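Local coordinates for F5/8 type C domain protein (Clostridium perfringens, PDB 7JRM), which probably binds carbohydrate on mucin glycoproteins, as the second family 51 carbohydrate-binding module and INT region of the O-glycopeptidase ZmpB, at residues G403-K408 against A425-T430; A407-V412 against H444-D449. All coordinates share one frame; numbering follows the deposited sequence.

Interaction 1: G403-K408 against A425-T430; sequences GKNVAK and AKDEFT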
loop_
_atom_site.group_PDB
_atom_site.type_symbol
_atom_site.label_atom_id
_atom_site.label_comp_id
_atom_site.label_asym_id
_atom_site.label_seq_id
_atom_site.Cartn_x
_atom_site.Cartn_y
_atom_site.Cartn_z
ATOM N N GLY A 403 31.338 -6.414 11.018
ATOM C CA GLY A 403 32.569 -6.404 10.254
ATOM C C GLY A 403 33.582 -5.376 10.696
ATOM O O GLY A 403 34.468 -5.018 9.915
ATOM N N LYS A 404 33.481 -4.889 11.928
ATOM C CA LYS A 404 34.385 -3.877 12.454
ATOM C C LYS A 404 35.443 -4.525 13.337
ATOM O O LYS A 404 35.140 -5.418 14.134
ATOM C CB LYS A 404 33.609 -2.823 13.251
ATOM C CG LYS A 404 34.463 -1.988 14.193
ATOM C CD LYS A 404 33.729 -0.734 14.639
ATOM C CE LYS A 404 34.252 -0.232 15.975
ATOM N NZ LYS A 404 33.773 -1.067 17.112
ATOM N N ASN A 405 36.688 -4.077 13.183
ATOM C CA ASN A 405 37.771 -4.553 14.033
ATOM C C ASN A 405 37.592 -4.005 15.444
ATOM O O ASN A 405 37.550 -2.785 15.644
ATOM C CB ASN A 405 39.121 -4.131 13.457
ATOM C CG ASN A 405 40.292 -4.761 14.188
ATOM O OD1 ASN A 405 40.111 -5.608 15.064
ATOM N ND2 ASN A 405 41.502 -4.351 13.829
ATOM N N VAL A 406 37.483 -4.901 16.420
ATOM C CA VAL A 406 37.256 -4.520 17.807
ATOM C C VAL A 406 38.482 -4.807 18.673
ATOM O O VAL A 406 38.372 -4.888 19.894
ATOM C CB VAL A 406 36.001 -5.204 18.374
ATOM C CG1 VAL A 406 34.757 -4.713 17.649
ATOM C CG2 VAL A 406 36.125 -6.716 18.265
ATOM N N ALA A 407 39.653 -4.961 18.057
ATOM C CA ALA A 407 40.872 -5.191 18.818
ATOM C C ALA A 407 41.237 -3.949 19.621
ATOM O O ALA A 407 41.110 -2.818 19.140
ATOM C CB ALA A 407 42.018 -5.577 17.883
ATOM N N LYS A 408 41.696 -4.163 20.854
ATOM C CA LYS A 408 41.927 -3.075 21.799
ATOM C C LYS A 408 43.405 -2.929 22.143
ATOM O O LYS A 408 44.024 -1.926 21.781
ATOM C CB LYS A 408 41.091 -3.291 23.063
ATOM C CG LYS A 408 39.591 -3.292 22.822
ATOM C CD LYS A 408 39.154 -2.052 22.060
ATOM C CE LYS A 408 37.672 -2.101 21.732
ATOM N NZ LYS A 408 37.328 -1.218 20.583
ATOM N N ALA A 425 45.790 -1.117 19.358
ATOM C CA ALA A 425 45.586 -2.160 18.363
ATOM C C ALA A 425 45.081 -1.563 17.057
ATOM O O ALA A 425 44.106 -0.805 17.044
ATOM C CB ALA A 425 44.600 -3.208 18.876
ATOM N N LYS A 426 45.753 -1.908 15.960
ATOM C CA LYS A 426 45.277 -1.577 14.625
ATOM C C LYS A 426 44.969 -2.865 13.873
ATOM O O LYS A 426 44.769 -3.915 14.493
ATOM C CB LYS A 426 46.307 -0.735 13.868
ATOM C CG LYS A 426 46.824 0.467 14.645
ATOM C CD LYS A 426 45.707 1.451 14.956
ATOM C CE LYS A 426 45.783 1.941 16.393
ATOM N NZ LYS A 426 45.289 3.339 16.535
ATOM N N ASP A 427 44.932 -2.804 12.541
ATOM C CA ASP A 427 44.672 -4.012 11.766
ATOM C C ASP A 427 45.851 -4.975 11.816
ATOM O O ASP A 427 45.653 -6.196 11.801
ATOM C CB ASP A 427 44.339 -3.648 10.320
ATOM C CG ASP A 427 42.922 -3.130 10.163
ATOM O OD1 ASP A 427 42.162 -3.167 11.154
ATOM O OD2 ASP A 427 42.566 -2.689 9.050
ATOM N N GLU A 428 47.075 -4.454 11.876
ATOM C CA GLU A 428 48.273 -5.275 11.970
ATOM C C GLU A 428 49.242 -4.628 12.950
ATOM O O GLU A 428 49.154 -3.433 13.243
ATOM C CB GLU A 428 48.947 -5.460 10.602
ATOM C CG GLU A 428 48.059 -6.104 9.544
ATOM C CD GLU A 428 48.851 -6.694 8.395
ATOM O OE1 GLU A 428 49.938 -7.255 8.644
ATOM O OE2 GLU A 428 48.385 -6.596 7.240
ATOM N N PHE A 429 50.171 -5.434 13.460
ATOM C CA PHE A 429 51.184 -4.957 14.391
ATOM C C PHE A 429 52.561 -5.421 13.941
ATOM O O PHE A 429 52.720 -6.513 13.387
ATOM C CB PHE A 429 50.908 -5.434 15.831
ATOM C CG PHE A 429 50.853 -6.930 15.984
ATOM C CD1 PHE A 429 51.997 -7.658 16.268
ATOM C CD2 PHE A 429 49.651 -7.607 15.862
ATOM C CE1 PHE A 429 51.947 -9.032 16.415
ATOM C CE2 PHE A 429 49.592 -8.981 16.009
ATOM C CZ PHE A 429 50.741 -9.695 16.286
ATOM N N THR A 430 53.558 -4.571 14.181
ATOM C CA THR A 430 54.949 -4.863 13.857
ATOM C C THR A 430 55.777 -4.699 15.121
ATOM O O THR A 430 55.735 -3.642 15.760
ATOM C CB THR A 430 55.467 -3.943 12.746
ATOM O OG1 THR A 430 54.955 -4.384 11.482
ATOM C CG2 THR A 430 56.988 -3.955 12.702
#
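N405 reaches across to D427 through its side-chain amide, and this is the main polar link between 403-408 and 425-430. ND2 donates to D427 OD1 over 3.0 Å, on the lone pair directed away from the other carboxylate oxygen, with D427 OD1 lying somewhat out of the asparagine amide plane. The two flat groups are turned 34° against each other, their side chains running past one another in opposite directions. A weak bond from N405 ND2 to K426 O, at 3.4 Å, adds a backbone acceptor. With CG anti to the backbone N (chi1 -172°), N405 points its amide toward 425-430, while OD1 accepts from A407 N, 3.1 Å away, closing an Asx turn; V398 N also donates to OD1. Asparagine suits the place because its one amide supplies a donor for the neighbour and an acceptor for its own turn.

The backbone link lies where strand 407-413 begins: A425 N donates to K408 O over 3.1 Å, extending the pairing of strands 407-413 and 419-424 by one residue.

Apolar contact is small and close. The methyl groups of A407 and A425 meet at 3.6 Å between CB atoms, and A425 CB also rests 3.2 Å from K408 O; small residues let the chains come this near.

The contact sits at the surface, where the chain leaves strand 419-424 for strand 428-432. S396, just past strand 391-395, bonds through its hydroxyl to K426 O and through its backbone to D427, while V406 packs on F447 and D449 of strand 440-449.

Interaction 2: A407-V412 against H444-D449; sequences AKTIRV and HVLFED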
loop_
_atom_site.group_PDB
_atom_site.type_symbol
_atom_site.label_atom_id
_atom_site.label_comp_id
_atom_site.label_asym_id
_atom_site.label_seq_id
_atom_site.Cartn_x
_atom_site.Cartn_y
_atom_site.Cartn_z
ATOM N N ALA A 407 39.653 -4.961 18.057
ATOM C CA ALA A 407 40.872 -5.191 18.818
ATOM C C ALA A 407 41.237 -3.949 19.621
ATOM O O ALA A 407 41.110 -2.818 19.140
ATOM C CB ALA A 407 42.018 -5.577 17.883
ATOM N N LYS A 408 41.696 -4.163 20.854
ATOM C CA LYS A 408 41.927 -3.075 21.799
ATOM C C LYS A 408 43.405 -2.929 22.143
ATOM O O LYS A 408 44.024 -1.926 21.781
ATOM C CB LYS A 408 41.091 -3.291 23.063
ATOM C CG LYS A 408 39.591 -3.292 22.822
ATOM C CD LYS A 408 39.154 -2.052 22.060
ATOM C CE LYS A 408 37.672 -2.101 21.732
ATOM N NZ LYS A 408 37.328 -1.218 20.583
ATOM N N THR A 409 43.992 -3.900 22.838
ATOM C CA THR A 409 45.333 -3.768 23.393
ATOM C C THR A 409 46.257 -4.818 22.796
ATOM O O THR A 409 45.937 -6.012 22.801
ATOM C CB THR A 409 45.305 -3.899 24.919
ATOM O OG1 THR A 409 44.560 -2.811 25.480
ATOM C CG2 THR A 409 46.716 -3.884 25.485
ATOM N N ILE A 410 47.402 -4.369 22.287
ATOM C CA ILE A 410 48.466 -5.241 21.804
ATOM C C ILE A 410 49.595 -5.179 22.823
ATOM O O ILE A 410 50.260 -4.146 22.960
ATOM C CB ILE A 410 48.962 -4.826 20.413
ATOM C CG1 ILE A 410 47.819 -4.858 19.400
ATOM C CG2 ILE A 410 50.103 -5.729 19.964
ATOM C CD1 ILE A 410 47.360 -6.246 19.047
ATOM N N ARG A 411 49.816 -6.277 23.540
ATOM C CA ARG A 411 50.893 -6.355 24.517
ATOM C C ARG A 411 51.734 -7.594 24.248
ATOM O O ARG A 411 51.209 -8.641 23.853
ATOM C CB ARG A 411 50.343 -6.360 25.958
ATOM C CG ARG A 411 49.978 -7.726 26.518
ATOM C CD ARG A 411 49.952 -7.702 28.039
ATOM N NE ARG A 411 49.350 -6.475 28.557
ATOM C CZ ARG A 411 48.097 -6.380 28.988
ATOM N NH1 ARG A 411 47.303 -7.442 28.968
ATOM N NH2 ARG A 411 47.636 -5.221 29.441
ATOM N N VAL A 412 53.044 -7.459 24.436
ATOM C CA VAL A 412 53.996 -8.540 24.211
ATOM C C VAL A 412 54.561 -8.960 25.559
ATOM O O VAL A 412 54.934 -8.109 26.377
ATOM C CB VAL A 412 55.118 -8.115 23.247
ATOM C CG1 VAL A 412 55.945 -9.323 22.835
ATOM C CG2 VAL A 412 54.534 -7.417 22.029
ATOM N N HIS A 444 49.672 -10.922 22.915
ATOM C CA HIS A 444 48.279 -10.957 23.341
ATOM C C HIS A 444 47.521 -9.828 22.654
ATOM O O HIS A 444 47.846 -8.651 22.844
ATOM C CB HIS A 444 48.169 -10.834 24.861
ATOM C CG HIS A 444 48.697 -12.022 25.602
ATOM N ND1 HIS A 444 50.044 -12.265 25.756
ATOM C CD2 HIS A 444 48.058 -13.037 26.232
ATOM C CE1 HIS A 444 50.213 -13.376 26.449
ATOM N NE2 HIS A 444 49.024 -13.865 26.750
ATOM N N VAL A 445 46.516 -10.189 21.862
ATOM C CA VAL A 445 45.676 -9.228 21.158
ATOM C C VAL A 445 44.368 -9.135 21.935
ATOM O O VAL A 445 43.455 -9.943 21.743
ATOM C CB VAL A 445 45.442 -9.636 19.700
ATOM C CG1 VAL A 445 44.555 -8.616 18.996
ATOM C CG2 VAL A 445 46.769 -9.804 18.972
ATOM N N LEU A 446 44.276 -8.150 22.823
ATOM C CA LEU A 446 43.077 -7.964 23.625
ATOM C C LEU A 446 41.998 -7.271 22.803
ATOM O O LEU A 446 42.271 -6.307 22.082
ATOM C CB LEU A 446 43.385 -7.141 24.877
ATOM C CG LEU A 446 44.450 -7.620 25.872
ATOM C CD1 LEU A 446 44.108 -7.148 27.278
ATOM C CD2 LEU A 446 44.621 -9.131 25.850
ATOM N N PHE A 447 40.767 -7.767 22.914
ATOM C CA PHE A 447 39.647 -7.164 22.208
ATOM C C PHE A 447 38.392 -7.284 23.057
ATOM O O PHE A 447 38.240 -8.227 23.838
ATOM C CB PHE A 447 39.435 -7.803 20.826
ATOM C CG PHE A 447 38.785 -9.160 20.866
ATOM C CD1 PHE A 447 39.554 -10.305 20.995
ATOM C CD2 PHE A 447 37.410 -9.292 20.745
ATOM C CE1 PHE A 447 38.964 -11.554 21.022
ATOM C CE2 PHE A 447 36.814 -10.538 20.775
ATOM C CZ PHE A 447 37.591 -11.670 20.912
ATOM N N GLU A 448 37.495 -6.313 22.897
ATOM C CA GLU A 448 36.237 -6.304 23.627
ATOM C C GLU A 448 35.191 -5.550 22.817
ATOM O O GLU A 448 35.508 -4.609 22.085
ATOM C CB GLU A 448 36.395 -5.678 25.020
ATOM C CG GLU A 448 36.593 -4.170 25.018
ATOM C CD GLU A 448 37.309 -3.676 26.261
ATOM O OE1 GLU A 448 36.735 -3.796 27.364
ATOM O OE2 GLU A 448 38.443 -3.167 26.136
ATOM N N ASP A 449 33.943 -5.987 22.952
ATOM C CA ASP A 449 32.809 -5.364 22.281
ATOM C C ASP A 449 31.547 -5.775 23.032
ATOM O O ASP A 449 31.610 -6.453 24.061
ATOM C CB ASP A 449 32.752 -5.762 20.802
ATOM C CG ASP A 449 31.952 -4.781 19.962
ATOM O OD1 ASP A 449 32.086 -3.559 20.181
ATOM O OD2 ASP A 449 31.190 -5.235 19.082
HETATM O O HOH W 1 34.575 -1.451 20.200
#
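L446 O is gripped by two successive backbone amides of the facing strand, K408 N and T409 N. The first lies in the carbonyl plane at 2.5 Å, a separation so short that its exact value is doubtful; T409 N, at 3.1 Å, comes from above that plane. The carbonyl of T409 returns a bond from L446 N, 2.7 Å away.

Two residues set against one make a classic beta bulge near the start of strand 407-413, and K408, with psi -68°, has the near-helical backbone conformation usual at the first position of such a bulge. Beyond the bulge the antiparallel pairing is regular: R411 and H444 form a hydrogen-bonded pair, with H444 N to R411 O at 2.9 Å.

A407, I410, V445 and F447 share one face of the sheet. There I410 CD1 lies against V445 CG2 at 3.6 Å, branched side chains side by side and pointing the same way, well suited to a buried strand. F447 carries its ring away from the pair to meet F452 of strand 452-461.

T409, R411, H444 and L446 occupy the other face. R411 takes the crowded first torsion (chi1 87°) and bends again at chi3, which brings T409 CG2 near one face of its guanidinium, toward the rim, and NH1 obliquely to L446 CD1, 3.6 Å off; NH2 forms a salt bridge with E422.

At the margin, K408 crosses E448 almost at right angles, its CG touching E448 OE2 at 3.5 Å. The charges themselves stay apart, and K408 NZ instead donates to a water that makes a long bond to D449 OD1.

In the fold
Interactions 1 and 2 lie with centres about 8 Å apart and share A407 and K408, from which strand 407-413 sets out. Along the chain, 403-412 comes first, then 425-430 and finally 444-449, so one strand meets two later segments. In the mixed sheet of the C-terminal region, strand 407-413 runs between 419-424 and 440-449; A425 directly follows the former, and interaction 2 is the pairing with the latter. The two contacts also touch: V406 O lies 3.2 Å from F447 CB, and A425 CA 3.7 Å from I410 CG1. Interaction 2 builds the sheet itself, while interaction 1 ties the connection toward strand 428-432 to it, both about 46 to 50 Å from the centre of this elongated chain.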